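PUA domain-containing protein (Pyrococcus horikoshii, PDB 3D79) is of unknown function but carries a PUA domain and may bind RNA. Local coordinates at residues Arg38-Asn42 / Val61-Phe67. Residues are numbered along the deposited sequence; the frame is centred on the assembly and turned at random.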
# COMPACT_ATOMS: atom_id res chain seq x y z
N ARG A 38 12.28 -4.64 -6.75
CA ARG A 38 13.69 -4.88 -6.46
C ARG A 38 14.25 -3.87 -5.45
O ARG A 38 15.06 -4.24 -4.60
CB ARG A 38 14.53 -4.88 -7.74
CG ARG A 38 15.97 -5.36 -7.55
CD ARG A 38 16.78 -5.37 -8.84
NE ARG A 38 16.76 -4.08 -9.53
CZ ARG A 38 16.24 -3.87 -10.74
NH1 ARG A 38 15.71 -4.87 -11.43
NH2 ARG A 38 16.27 -2.66 -11.28
N LYS A 39 13.82 -2.62 -5.55
CA LYS A 39 14.29 -1.61 -4.60
C LYS A 39 13.67 -1.79 -3.22
O LYS A 39 14.26 -1.38 -2.22
CB LYS A 39 14.07 -0.19 -5.14
CG LYS A 39 15.13 0.22 -6.16
CD LYS A 39 15.23 1.75 -6.34
CE LYS A 39 15.56 2.48 -5.03
NZ LYS A 39 16.69 1.89 -4.25
N MET A 40 12.49 -2.42 -3.15
CA MET A 40 11.83 -2.65 -1.87
C MET A 40 12.42 -3.83 -1.10
O MET A 40 12.45 -3.81 0.12
CB MET A 40 10.34 -2.91 -2.07
CG MET A 40 9.54 -1.71 -2.53
SD MET A 40 7.88 -2.26 -2.93
CE MET A 40 7.08 -0.70 -3.32
N LEU A 41 12.84 -4.86 -1.83
CA LEU A 41 13.34 -6.09 -1.22
C LEU A 41 14.14 -6.93 -2.21
O LEU A 41 13.71 -7.16 -3.34
CB LEU A 41 12.16 -6.92 -0.68
CG LEU A 41 12.43 -8.31 -0.09
CD1 LEU A 41 13.29 -8.22 1.16
CD2 LEU A 41 11.13 -9.04 0.23
N ASN A 42 15.30 -7.40 -1.77
CA ASN A 42 16.04 -8.39 -2.56
C ASN A 42 16.29 -9.64 -1.74
O ASN A 42 16.20 -9.62 -0.51
CB ASN A 42 17.33 -7.80 -3.13
CG ASN A 42 18.36 -7.51 -2.07
OD1 ASN A 42 19.03 -8.42 -1.56
ND2 ASN A 42 18.51 -6.23 -1.74
N VAL A 61 12.64 -4.89 6.69
CA VAL A 61 13.74 -5.21 5.77
C VAL A 61 14.94 -4.40 6.22
O VAL A 61 14.92 -3.17 6.18
CB VAL A 61 13.38 -4.88 4.31
CG1 VAL A 61 14.51 -5.29 3.38
CG2 VAL A 61 12.09 -5.59 3.90
N ASN A 62 15.98 -5.11 6.66
CA ASN A 62 17.16 -4.48 7.28
C ASN A 62 16.76 -3.44 8.32
O ASN A 62 17.22 -2.29 8.31
CB ASN A 62 18.10 -3.92 6.20
CG ASN A 62 18.49 -4.96 5.17
OD1 ASN A 62 18.76 -6.12 5.51
ND2 ASN A 62 18.53 -4.56 3.91
N ASP A 63 15.86 -3.88 9.21
CA ASP A 63 15.34 -3.14 10.36
C ASP A 63 14.40 -1.96 10.06
O ASP A 63 13.96 -1.27 10.99
CB ASP A 63 16.47 -2.74 11.32
CG ASP A 63 17.27 -3.95 11.79
OD1 ASP A 63 16.67 -4.87 12.40
OD2 ASP A 63 18.49 -3.97 11.55
N LYS A 64 14.06 -1.74 8.80
CA LYS A 64 13.07 -0.71 8.49
C LYS A 64 11.70 -1.35 8.20
O LYS A 64 11.62 -2.30 7.43
CB LYS A 64 13.52 0.22 7.36
CG LYS A 64 13.52 -0.36 5.97
CD LYS A 64 14.28 0.54 5.00
CE LYS A 64 14.58 -0.18 3.70
NZ LYS A 64 15.20 -1.52 3.93
N PRO A 65 10.64 -0.84 8.85
CA PRO A 65 9.29 -1.36 8.59
C PRO A 65 8.90 -1.12 7.14
O PRO A 65 8.89 0.03 6.69
CB PRO A 65 8.40 -0.55 9.55
CG PRO A 65 9.21 0.62 9.96
CD PRO A 65 10.65 0.22 9.87
N MET A 66 8.61 -2.19 6.42
CA MET A 66 8.34 -2.09 4.99
C MET A 66 6.94 -2.54 4.59
O MET A 66 6.30 -1.87 3.79
CB MET A 66 9.39 -2.87 4.18
CG MET A 66 10.72 -2.13 4.01
SD MET A 66 10.57 -0.56 3.13
CE MET A 66 10.02 -1.10 1.52
N PHE A 67 6.49 -3.67 5.13
CA PHE A 67 5.23 -4.25 4.67
C PHE A 67 4.28 -4.62 5.79
O PHE A 67 4.70 -4.94 6.91
CB PHE A 67 5.47 -5.52 3.84
CG PHE A 67 6.61 -5.39 2.88
CD1 PHE A 67 6.50 -4.55 1.78
CD2 PHE A 67 7.79 -6.10 3.08
CE1 PHE A 67 7.57 -4.42 0.88
CE2 PHE A 67 8.85 -5.98 2.19
CZ PHE A 67 8.75 -5.13 1.09
O HOH W 1 14.11 -2.42 1.58
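The carbonyl oxygen of Met40 and the ammonium of Lys64 share one water. The water donates to Met40 O at 2.6 Å and accepts from Lys64 NZ at 2.7 Å. No direct hydrogen bond joins residues 38-42 to 61-67. This water is one polar link between them; Asp45 is another, taking Asn42 N on OD2 and Asn62 ND2 on OD1. Lys64 NZ also bonds to Val61 O at 2.8 Å. The ammonium stands above the carbonyl plane, 50° out of it, while Lys64 N reaches the same oxygen from the opposite face. Two donors thus grip Val61 O, at the start of the type I' turn from Val61 to Lys64. The lysine chain runs out extended, and its last torsion turns NZ to Val61 O. This probably fixes the ammonium where the water can meet it.

The rest of the contact is apolar. The Met66 chain bends at both chi2 and chi3 (-61° and -64°), which brings its methyl up to the helix end. There Met66 CE lies 4.0 Å from Met40 CB. The extended Met40 chain runs on away from the strand. Phe67 presents CZ to Met40 CB at 4.2 Å, and Leu41 CB sits at the ring edge, near its plane. Met66 CB covers one face of that ring, 3.6 Å above its centre. Leu41 CD1 rests against both methyls of Val61, with CG1 at 3.9 Å.

A classic beta bulge puts Met66 and Phe67 of strand 64-70 opposite the single residue Ile59 of strand 56-61. The side chains of Met66 and Phe67 both meet the end of helix 34-40, where Leu41 leaves helical geometry. The contact therefore joins that helix end to the hairpin of strands 56-61 and 64-70 in the Pre-PUA-like region. Helix 18-32 packs against the same residues, with Leu28 on Met40 and Phe67, and Ile24 and Ile25 on Leu41. Helix 78-84 adds Leu84 beside Met40 and Ala80 beside Met66.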